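Local coordinates for protein similar to hydroxylamine oxidoreductase (Kuenenia stuttgartiensis, PDB 6H5L) that probably works as a multiheme reductase that carries electrons through covalently bound hemes c in a large complex of an anammox bacterium, at residues A26-N31 with Q173-N178; M49-M52 with R58-E61; M52-N57 with C199-S204. One frame throughout, in Å; residues are numbered along the deposited sequence.

Overall arrangement
Contacts 1 and 3 pack the N-terminal part of the chain onto two heme-serving helices; contact 2 holds that part against itself. Along the chain come 26-31, 49-52, 52-57 and 58-61, then 173-178 and 199-204. Segments of contacts 1 and 3 alternate. Helix 22-28 meets heme-pocket helix 174-180, and helix 51-54 meets CxxCH helix 197-202. Contact 2 folds helix 51-54 back on helix 56-59 and brings Tyr-60 to a third heme. Centres of contacts 1 and 3 lie about 10 Å apart, of 1 and 2 about 12 Å, of 2 and 3 about 8 Å. Contacts 2 and 3 share Met-52 and touch the second subunit. Arg-58 joins contacts 1 and 2 through the carbonyl of Ala-26.

Contact 1: A26-N31 with Q173-N178; sequences AVYKDN and QSWEAN. With HEC (heme c), chain H.
Tyr-28 turns CG beside its backbone N (chi1 -85°), while Trp-175 has CG anti to the backbone N (chi1 -164°). These rotations bring CD1 of the tyrosine to the edge of the indole. CD1 of Tyr-28 lies near the indole plane, 4.0 Å from CD1 of Trp-175. The outer part of the phenol reaches past it to the helix backbone. There CZ of Tyr-28 is 3.7 Å from CA of Glu-176, and OH of Tyr-28 is 3.2 Å from O of Glu-176. The Glu-176 chain crosses the tyrosine at about a right angle, with CG 3.9 Å from OH of Tyr-28. Its carboxylate leads away from the contact. OE1 of Glu-176 accepts a 2.9 Å hydrogen bond from NE2 of Gln-173 on its syn side, and Tyr-24 OH is hydrogen-bonded to the same oxygen. Tyr-24 also packs its ring against Tyr-28. Gln-173 is the N-cap residue of helix 174-180. Beyond it, a heme propionate faces the first turn of the helix, with its O2D 3.6 Å from CB of Ala-177. Helix 22-28 thus packs behind a helix start that lines a heme c pocket, within a multiheme cytochrome fold.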
# COMPACT_ATOMS: atom_id res chain seq x y z
N ALA A 26 -45.00 -44.59 1.56
CA ALA A 26 -45.36 -45.21 0.30
C ALA A 26 -45.87 -44.19 -0.71
O ALA A 26 -45.76 -44.41 -1.92
CB ALA A 26 -46.40 -46.30 0.52
N VAL A 27 -46.42 -43.08 -0.24
CA VAL A 27 -46.99 -42.05 -1.10
C VAL A 27 -46.15 -40.79 -1.16
O VAL A 27 -46.51 -39.85 -1.88
CB VAL A 27 -48.44 -41.71 -0.69
CG1 VAL A 27 -49.33 -42.93 -0.79
CG2 VAL A 27 -48.46 -41.13 0.72
N TYR A 28 -45.03 -40.74 -0.43
CA TYR A 28 -44.22 -39.53 -0.43
C TYR A 28 -42.74 -39.81 -0.70
O TYR A 28 -42.05 -38.95 -1.25
CB TYR A 28 -44.38 -38.78 0.90
CG TYR A 28 -45.59 -37.86 0.93
CD1 TYR A 28 -45.66 -36.76 0.08
CD2 TYR A 28 -46.65 -38.09 1.80
CE1 TYR A 28 -46.75 -35.91 0.10
CE2 TYR A 28 -47.75 -37.24 1.82
CZ TYR A 28 -47.79 -36.16 0.97
OH TYR A 28 -48.88 -35.32 0.99
N LYS A 29 -42.24 -40.98 -0.31
CA LYS A 29 -40.83 -41.29 -0.53
C LYS A 29 -40.59 -42.33 -1.62
O LYS A 29 -39.66 -42.16 -2.41
CB LYS A 29 -40.17 -41.78 0.76
CG LYS A 29 -38.67 -41.99 0.61
CD LYS A 29 -38.01 -42.60 1.84
CE LYS A 29 -36.51 -42.75 1.61
NZ LYS A 29 -35.80 -43.34 2.78
N ASP A 30 -41.39 -43.40 -1.67
CA ASP A 30 -41.19 -44.45 -2.66
C ASP A 30 -41.19 -43.86 -4.07
O ASP A 30 -42.07 -43.07 -4.43
CB ASP A 30 -42.27 -45.52 -2.52
CG ASP A 30 -42.08 -46.37 -1.29
OD1 ASP A 30 -41.07 -46.18 -0.57
OD2 ASP A 30 -42.95 -47.23 -1.03
N ASN A 31 -40.20 -44.24 -4.86
CA ASN A 31 -39.97 -43.60 -6.15
C ASN A 31 -40.95 -44.13 -7.19
O ASN A 31 -40.75 -45.21 -7.75
CB ASN A 31 -38.53 -43.80 -6.62
CG ASN A 31 -38.24 -43.11 -7.94
OD1 ASN A 31 -38.33 -43.73 -9.01
ND2 ASN A 31 -37.91 -41.83 -7.89
N GLN A 173 -41.85 -30.71 6.24
CA GLN A 173 -43.12 -31.23 5.73
C GLN A 173 -43.70 -30.34 4.64
O GLN A 173 -44.92 -30.24 4.50
CB GLN A 173 -44.11 -31.39 6.88
CG GLN A 173 -43.50 -31.97 8.14
CD GLN A 173 -44.51 -32.10 9.27
OE1 GLN A 173 -44.20 -31.81 10.43
NE2 GLN A 173 -45.71 -32.55 8.93
N SER A 174 -42.84 -29.69 3.85
CA SER A 174 -43.31 -28.72 2.87
C SER A 174 -44.00 -29.41 1.69
O SER A 174 -45.04 -28.95 1.22
CB SER A 174 -42.15 -27.86 2.39
OG SER A 174 -42.62 -26.70 1.72
N TRP A 175 -43.42 -30.51 1.20
CA TRP A 175 -44.04 -31.21 0.08
C TRP A 175 -45.32 -31.91 0.49
O TRP A 175 -46.21 -32.12 -0.35
CB TRP A 175 -43.07 -32.21 -0.53
CG TRP A 175 -43.49 -32.65 -1.90
CD1 TRP A 175 -44.11 -33.82 -2.23
CD2 TRP A 175 -43.36 -31.91 -3.11
NE1 TRP A 175 -44.35 -33.86 -3.58
CE2 TRP A 175 -43.90 -32.70 -4.14
CE3 TRP A 175 -42.82 -30.66 -3.43
CZ2 TRP A 175 -43.93 -32.27 -5.47
CZ3 TRP A 175 -42.85 -30.24 -4.74
CH2 TRP A 175 -43.40 -31.04 -5.75
N GLU A 176 -45.44 -32.29 1.77
CA GLU A 176 -46.69 -32.84 2.27
C GLU A 176 -47.82 -31.83 2.09
O GLU A 176 -48.85 -32.14 1.46
CB GLU A 176 -46.55 -33.23 3.74
CG GLU A 176 -47.83 -33.74 4.37
CD GLU A 176 -47.76 -33.81 5.88
OE1 GLU A 176 -46.64 -33.77 6.43
OE2 GLU A 176 -48.83 -33.90 6.52
N ALA A 177 -47.65 -30.62 2.62
CA ALA A 177 -48.70 -29.61 2.56
C ALA A 177 -49.09 -29.28 1.13
O ALA A 177 -50.24 -28.91 0.87
CB ALA A 177 -48.24 -28.35 3.29
N ASN A 178 -48.16 -29.40 0.19
CA ASN A 178 -48.44 -29.05 -1.20
C ASN A 178 -49.50 -29.97 -1.80
O ASN A 178 -50.53 -29.51 -2.31
CB ASN A 178 -47.15 -29.09 -2.02
CG ASN A 178 -47.34 -28.54 -3.42
OD1 ASN A 178 -48.25 -27.74 -3.68
ND2 ASN A 178 -46.47 -28.95 -4.34
FE HEC H . -39.51 -20.81 4.84
CHA HEC H . -42.24 -22.22 6.35
CHB HEC H . -38.76 -19.13 7.76
CHC HEC H . -36.63 -19.54 3.41
CHD HEC H . -40.47 -22.03 1.79
NA HEC H . -40.34 -20.69 6.70
C1A HEC H . -41.47 -21.37 7.12
C2A HEC H . -41.69 -21.04 8.52
C3A HEC H . -40.73 -20.19 8.90
C4A HEC H . -39.86 -19.95 7.77
CMA HEC H . -40.58 -19.57 10.31
CAA HEC H . -42.83 -21.57 9.41
CBA HEC H . -43.98 -20.58 9.39
CGA HEC H . -44.95 -20.94 10.49
O1A HEC H . -46.15 -20.61 10.34
O2A HEC H . -44.53 -21.57 11.49
NB HEC H . -38.00 -19.53 5.45
C1B HEC H . -37.84 -19.03 6.73
C2B HEC H . -36.53 -18.40 6.81
C3B HEC H . -35.95 -18.51 5.61
C4B HEC H . -36.86 -19.23 4.73
CMB HEC H . -35.95 -17.70 8.06
CAB HEC H . -34.56 -17.98 5.19
CBB HEC H . -33.41 -18.68 5.96
NC HEC H . -38.71 -20.75 2.95
C1C HEC H . -37.49 -20.24 2.58
C2C HEC H . -37.17 -20.76 1.26
C3C HEC H . -38.32 -21.24 0.76
C4C HEC H . -39.25 -21.38 1.85
CMC HEC H . -36.02 -20.17 0.40
CAC HEC H . -38.57 -21.82 -0.66
CBC HEC H . -38.10 -23.28 -0.70
ND HEC H . -41.09 -21.97 4.18
C1D HEC H . -41.31 -22.30 2.84
C2D HEC H . -42.57 -23.00 2.74
C3D HEC H . -43.12 -23.06 4.16
C4D HEC H . -42.14 -22.40 4.99
CMD HEC H . -43.20 -23.55 1.44
CAD HEC H . -44.45 -23.69 4.64
CBD HEC H . -44.52 -25.16 4.25
CGD HEC H . -45.80 -25.74 4.79
O1D HEC H . -45.73 -26.70 5.60
O2D HEC H . -46.88 -25.22 4.42

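Contact 2: M49-M52 with R58-E61. With HEC (heme c), chain C.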
# COMPACT_ATOMS: atom_id res chain seq x y z
N MET A 49 -43.48 -32.00 -14.44
CA MET A 49 -42.17 -32.45 -14.92
C MET A 49 -41.06 -32.10 -13.94
O MET A 49 -40.20 -32.93 -13.64
CB MET A 49 -41.89 -31.83 -16.29
CG MET A 49 -42.76 -32.36 -17.42
SD MET A 49 -42.56 -31.39 -18.93
CE MET A 49 -43.35 -29.86 -18.45
N LEU A 50 -41.07 -30.87 -13.42
CA LEU A 50 -39.98 -30.40 -12.57
C LEU A 50 -39.97 -31.06 -11.19
O LEU A 50 -39.04 -30.81 -10.42
CB LEU A 50 -40.07 -28.89 -12.41
CG LEU A 50 -39.76 -28.07 -13.66
CD1 LEU A 50 -40.46 -26.73 -13.60
CD2 LEU A 50 -38.26 -27.89 -13.81
N ASP A 51 -40.96 -31.90 -10.87
CA ASP A 51 -40.93 -32.63 -9.61
C ASP A 51 -39.78 -33.63 -9.56
O ASP A 51 -39.43 -34.08 -8.46
CB ASP A 51 -42.26 -33.33 -9.38
CG ASP A 51 -43.40 -32.35 -9.13
OD1 ASP A 51 -43.12 -31.14 -9.00
OD2 ASP A 51 -44.56 -32.79 -9.07
N MET A 52 -39.20 -33.99 -10.71
CA MET A 52 -37.93 -34.71 -10.71
C MET A 52 -36.90 -33.98 -9.87
O MET A 52 -36.13 -34.61 -9.12
CB MET A 52 -37.41 -34.87 -12.13
CG MET A 52 -38.18 -35.82 -13.03
SD MET A 52 -37.32 -35.98 -14.61
CE MET A 52 -38.37 -37.15 -15.46
N ARG A 58 -39.22 -38.99 -4.64
CA ARG A 58 -40.51 -39.46 -5.12
C ARG A 58 -40.60 -39.46 -6.64
O ARG A 58 -41.30 -40.31 -7.20
CB ARG A 58 -41.63 -38.61 -4.52
CG ARG A 58 -43.03 -38.95 -5.01
CD ARG A 58 -43.54 -40.26 -4.45
NE ARG A 58 -44.93 -40.52 -4.84
CZ ARG A 58 -45.61 -41.61 -4.50
NH1 ARG A 58 -45.03 -42.55 -3.76
NH2 ARG A 58 -46.86 -41.76 -4.90
N HIS A 59 -39.91 -38.54 -7.32
CA HIS A 59 -40.22 -38.27 -8.72
C HIS A 59 -39.04 -38.20 -9.67
O HIS A 59 -39.25 -37.96 -10.87
CB HIS A 59 -41.02 -36.96 -8.83
CG HIS A 59 -42.40 -37.04 -8.26
ND1 HIS A 59 -43.33 -37.97 -8.69
CD2 HIS A 59 -43.02 -36.31 -7.30
CE1 HIS A 59 -44.45 -37.81 -8.01
NE2 HIS A 59 -44.29 -36.81 -7.17
N TYR A 60 -37.80 -38.38 -9.21
CA TYR A 60 -36.68 -38.28 -10.13
C TYR A 60 -36.61 -39.51 -11.03
O TYR A 60 -36.91 -40.63 -10.61
CB TYR A 60 -35.36 -38.11 -9.38
CG TYR A 60 -34.18 -37.89 -10.30
CD1 TYR A 60 -34.02 -36.70 -10.98
CD2 TYR A 60 -33.23 -38.89 -10.49
CE1 TYR A 60 -32.94 -36.49 -11.83
CE2 TYR A 60 -32.15 -38.69 -11.33
CZ TYR A 60 -32.01 -37.49 -12.00
OH TYR A 60 -30.94 -37.29 -12.84
N GLU A 61 -36.22 -39.29 -12.28
CA GLU A 61 -36.00 -40.33 -13.27
C GLU A 61 -34.62 -40.15 -13.89
O GLU A 61 -34.12 -39.03 -13.98
CB GLU A 61 -37.07 -40.31 -14.37
CG GLU A 61 -38.47 -40.62 -13.88
CD GLU A 61 -39.50 -40.53 -14.99
OE1 GLU A 61 -39.11 -40.22 -16.14
OE2 GLU A 61 -40.70 -40.76 -14.72
FE HEC C . -22.80 -35.00 -16.75
CHA HEC C . -26.06 -34.08 -17.19
CHB HEC C . -23.30 -35.14 -13.35
CHC HEC C . -19.73 -36.44 -16.36
CHD HEC C . -21.97 -34.01 -19.91
NA HEC C . -24.39 -34.70 -15.50
C1A HEC C . -25.64 -34.26 -15.89
C2A HEC C . -26.44 -34.04 -14.70
C3A HEC C . -25.67 -34.33 -13.64
C4A HEC C . -24.37 -34.75 -14.12
CMA HEC C . -26.09 -34.24 -12.15
CAA HEC C . -27.90 -33.55 -14.67
CBA HEC C . -28.89 -34.69 -14.47
CGA HEC C . -30.29 -34.15 -14.61
O1A HEC C . -30.44 -32.98 -15.04
O2A HEC C . -31.26 -34.89 -14.29
NB HEC C . -21.69 -35.61 -15.14
C1B HEC C . -22.14 -35.71 -13.84
C2B HEC C . -21.20 -36.51 -13.09
C3B HEC C . -20.21 -36.86 -13.92
C4B HEC C . -20.50 -36.30 -15.23
CMB HEC C . -21.32 -36.86 -11.59
CAB HEC C . -18.97 -37.72 -13.59
CBB HEC C . -19.36 -39.19 -13.29
NC HEC C . -21.12 -35.13 -17.90
C1C HEC C . -20.02 -35.89 -17.59
C2C HEC C . -19.27 -36.13 -18.81
C3C HEC C . -19.82 -35.36 -19.78
C4C HEC C . -21.04 -34.77 -19.23
CMC HEC C . -17.89 -36.82 -18.84
CAC HEC C . -19.34 -35.20 -21.24
CBC HEC C . -19.28 -36.55 -21.99
ND HEC C . -23.86 -34.14 -18.31
C1D HEC C . -23.31 -33.87 -19.56
C2D HEC C . -24.37 -33.41 -20.44
C3D HEC C . -25.65 -33.43 -19.59
C4D HEC C . -25.23 -33.90 -18.29
CMD HEC C . -24.23 -32.99 -21.91
CAD HEC C . -27.07 -33.04 -20.04
CBD HEC C . -27.90 -34.31 -20.18
CGD HEC C . -29.32 -34.00 -20.60
O1D HEC C . -30.13 -34.96 -20.70
O2D HEC C . -29.64 -32.81 -20.82
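The methyl of Met-52 meets the side chain of Glu-61. With CG beside its backbone N (chi1 -70°) and an extended chain beyond, Met-52 carries its methyl that far. CE of Met-52 lies 3.6 Å from CB of Glu-61 and also touches the carboxylate through OE1. The two chains cross at a slant. CB of Met-52 packs against the ring of Tyr-60, 4.0 Å from its CD1. Next to it along the chain, CB of Asp-51 meets the imidazole 3.7 Å from CD2 of His-59. Arg-58 CG lies over one face of that imidazole, toward the rim.

Backbone atoms add to this close approach. CA of Met-52 points its C-H at the carbonyl of His-59, with CA 3.5 Å from that O and an angle of 140° at the hydrogen. O of Met-52 lies at the edge of the phenol, 3.5 Å from CD1 of Tyr-60. The fold here is a sharp reversal between two short consecutive helices, 51-54 and 56-59, which brings CA of Met-52 to 3.8 Å from CA of Tyr-60.

The polar ends find partners beyond the reversal. OH of Tyr-60 donates a 2.8 Å hydrogen bond to O2A of a heme c propionate; this oxygen lies near the plane of the phenol ring. Tyr-53, Asn-65 and, from the second subunit, Ser-355 and Arg-357 are also hydrogen-bonded to this heme. ND1 of His-59 bonds to O of Gly-33, and OE2 of Glu-61 accepts from N of Leu-34. Arg-357 of the second subunit bonds to O of Glu-61.

Contact 3: M52-N57 with C199-S204. With HEC (heme c), chain F.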
# COMPACT_ATOMS: atom_id res chain seq x y z
N MET A 52 -39.20 -33.99 -10.71
CA MET A 52 -37.93 -34.71 -10.71
C MET A 52 -36.90 -33.98 -9.87
O MET A 52 -36.13 -34.61 -9.12
CB MET A 52 -37.41 -34.87 -12.13
CG MET A 52 -38.18 -35.82 -13.03
SD MET A 52 -37.32 -35.98 -14.61
CE MET A 52 -38.37 -37.15 -15.46
N TYR A 53 -36.86 -32.65 -9.98
CA TYR A 53 -35.89 -31.84 -9.26
C TYR A 53 -36.41 -31.29 -7.95
O TYR A 53 -35.63 -31.13 -7.01
CB TYR A 53 -35.43 -30.68 -10.15
CG TYR A 53 -34.81 -31.12 -11.47
CD1 TYR A 53 -33.46 -31.46 -11.54
CD2 TYR A 53 -35.57 -31.20 -12.63
CE1 TYR A 53 -32.89 -31.87 -12.74
CE2 TYR A 53 -35.01 -31.61 -13.83
CZ TYR A 53 -33.67 -31.94 -13.88
OH TYR A 53 -33.11 -32.34 -15.07
N TRP A 54 -37.71 -31.00 -7.85
CA TRP A 54 -38.23 -30.44 -6.60
C TRP A 54 -38.33 -31.51 -5.52
O TRP A 54 -38.06 -31.24 -4.34
CB TRP A 54 -39.59 -29.78 -6.82
CG TRP A 54 -39.68 -28.73 -7.92
CD1 TRP A 54 -40.77 -28.48 -8.70
CD2 TRP A 54 -38.66 -27.81 -8.34
NE1 TRP A 54 -40.50 -27.46 -9.58
CE2 TRP A 54 -39.21 -27.03 -9.38
CE3 TRP A 54 -37.34 -27.56 -7.94
CZ2 TRP A 54 -38.49 -26.03 -10.03
CZ3 TRP A 54 -36.63 -26.56 -8.59
CH2 TRP A 54 -37.20 -25.81 -9.62
N GLN A 55 -38.72 -32.73 -5.89
CA GLN A 55 -38.90 -33.84 -4.95
C GLN A 55 -38.25 -35.08 -5.54
O GLN A 55 -38.92 -35.95 -6.10
CB GLN A 55 -40.38 -34.07 -4.65
CG GLN A 55 -40.66 -35.05 -3.53
CD GLN A 55 -40.64 -34.40 -2.16
OE1 GLN A 55 -40.26 -33.23 -2.01
NE2 GLN A 55 -41.06 -35.14 -1.15
N PRO A 56 -36.92 -35.18 -5.45
CA PRO A 56 -36.21 -36.24 -6.19
C PRO A 56 -36.55 -37.65 -5.74
O PRO A 56 -36.74 -38.53 -6.59
CB PRO A 56 -34.73 -35.91 -5.95
CG PRO A 56 -34.72 -34.47 -5.58
CD PRO A 56 -35.98 -34.25 -4.81
N ASN A 57 -36.61 -37.91 -4.43
CA ASN A 57 -36.90 -39.25 -3.94
C ASN A 57 -38.18 -39.81 -4.55
O ASN A 57 -38.22 -40.98 -4.97
CB ASN A 57 -37.01 -39.26 -2.42
CG ASN A 57 -35.65 -39.32 -1.73
OD1 ASN A 57 -34.67 -39.80 -2.31
ND2 ASN A 57 -35.59 -38.85 -0.49
N CYS A 199 -46.31 -23.53 -7.03
CA CYS A 199 -46.55 -24.27 -5.79
C CYS A 199 -45.49 -25.33 -5.57
O CYS A 199 -44.87 -25.40 -4.50
CB CYS A 199 -47.95 -24.89 -5.82
SG CYS A 199 -49.29 -23.72 -6.13
N ASP A 200 -45.25 -26.18 -6.58
CA ASP A 200 -44.22 -27.20 -6.46
C ASP A 200 -42.83 -26.59 -6.32
O ASP A 200 -41.95 -27.18 -5.68
CB ASP A 200 -44.25 -28.13 -7.67
CG ASP A 200 -45.59 -28.83 -7.83
OD1 ASP A 200 -46.58 -28.37 -7.23
OD2 ASP A 200 -45.64 -29.84 -8.56
N MET A 201 -42.62 -25.40 -6.90
CA MET A 201 -41.32 -24.75 -6.84
C MET A 201 -41.06 -24.11 -5.49
O MET A 201 -39.90 -24.08 -5.04
CB MET A 201 -41.25 -23.69 -7.94
CG MET A 201 -39.86 -23.18 -8.26
SD MET A 201 -39.85 -22.21 -9.78
CE MET A 201 -38.18 -21.56 -9.77
N CYS A 202 -42.10 -23.62 -4.81
CA CYS A 202 -41.94 -22.96 -3.53
C CYS A 202 -41.97 -23.93 -2.36
O CYS A 202 -41.34 -23.67 -1.33
CB CYS A 202 -43.04 -21.91 -3.35
SG CYS A 202 -42.72 -20.64 -2.10
N HIS A 203 -42.70 -25.04 -2.49
CA HIS A 203 -42.72 -26.09 -1.47
C HIS A 203 -41.68 -27.17 -1.71
O HIS A 203 -41.83 -28.29 -1.22
CB HIS A 203 -44.12 -26.72 -1.39
CG HIS A 203 -45.14 -25.84 -0.75
ND1 HIS A 203 -45.65 -26.09 0.52
CD2 HIS A 203 -45.75 -24.71 -1.18
CE1 HIS A 203 -46.53 -25.15 0.83
NE2 HIS A 203 -46.61 -24.31 -0.19
N SER A 204 -40.61 -26.84 -2.43
CA SER A 204 -39.54 -27.77 -2.74
C SER A 204 -38.44 -27.79 -1.69
O SER A 204 -37.42 -28.47 -1.88
CB SER A 204 -38.93 -27.44 -4.11
OG SER A 204 -38.29 -26.18 -4.10
FE HEC F . -47.95 -22.92 0.29
CHA HEC F . -48.51 -22.40 3.59
CHB HEC F . -50.27 -25.30 0.12
CHC HEC F . -48.13 -22.51 -3.19
CHD HEC F . -45.15 -21.01 0.31
NA HEC F . -49.16 -23.72 1.63
C1A HEC F . -49.28 -23.36 2.96
C2A HEC F . -50.35 -24.16 3.52
C3A HEC F . -50.83 -24.96 2.56
C4A HEC F . -50.09 -24.70 1.35
CMA HEC F . -51.97 -25.98 2.72
CAA HEC F . -50.86 -24.12 4.98
CBA HEC F . -49.74 -24.48 5.95
CGA HEC F . -49.73 -25.97 6.17
O1A HEC F . -48.65 -26.58 5.99
O2A HEC F . -50.80 -26.55 6.50
NB HEC F . -48.97 -23.80 -1.29
C1B HEC F . -50.00 -24.69 -1.08
C2B HEC F . -50.74 -24.84 -2.32
C3B HEC F . -50.14 -24.05 -3.26
C4B HEC F . -49.02 -23.40 -2.61
CMB HEC F . -51.97 -25.77 -2.41
CAB HEC F . -50.45 -23.79 -4.76
CBB HEC F . -51.31 -24.84 -5.50
NC HEC F . -46.82 -21.97 -1.19
C1C HEC F . -47.11 -21.86 -2.54
C2C HEC F . -46.22 -20.85 -3.11
C3C HEC F . -45.33 -20.52 -2.16
C4C HEC F . -45.73 -21.17 -0.93
CMC HEC F . -46.13 -20.53 -4.62
CAC HEC F . -44.13 -19.54 -2.29
CBC HEC F . -44.60 -18.12 -2.64
ND HEC F . -46.98 -21.85 1.74
C1D HEC F . -45.80 -21.15 1.52
C2D HEC F . -45.37 -20.57 2.78
C3D HEC F . -46.42 -21.01 3.81
C4D HEC F . -47.38 -21.80 3.07
CMD HEC F . -44.10 -19.71 2.99
CAD HEC F . -46.47 -20.69 5.32
CBD HEC F . -46.35 -19.18 5.57
CGD HEC F . -46.40 -18.93 7.05
O1D HEC F . -46.74 -19.88 7.80
O2D HEC F . -46.11 -17.78 7.48
O HOH W 1 -49.08 -21.14 0.21
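OD1 of Asp-200 is gripped by both Tyr-184 OH and Asn-178 ND2, while CB of the same residue touches Trp-54. That CB lies 3.6 Å from CD1 of Trp-54, and the carboxylate stands almost perpendicular to the indole, at 86°. Trp-54 has CG beside the backbone N (chi1 -53°), which lays the indole against the end of helix 197-202. CA of Met-201 sits over one face in a CH-pi contact, 4.0 Å from the centroid of the five-membered ring. Tyr-53 CB lies over the opposite face, toward the rim. CG of Met-201 reaches the benzo part, 3.6 Å from CZ2 of Trp-54. SD of Met-201 makes an oblique Met-aromatic contact with the six-membered ring. Both residues also touch another heme c.

Cys-199 to His-203 form a CxxCH heme-binding motif, the hallmark of c-type cytochromes. Covalent thioether bonds join SG of Cys-199 to CAB of the heme and SG of Cys-202 to CAC. NE2 of His-203 binds the iron at 2.0 Å, and a water takes the other axial position. This is consistent with a heme that can accept a small exchangeable ligand. Ser-174 O holds ND1 of His-203 and so fixes the turn of the imidazole.

After the histidine, CB of Ser-204 packs 3.6 Å from CB of Trp-54. OG of Ser-204 donates a 2.8 Å hydrogen bond to O of Met-201, from above the carbonyl plane.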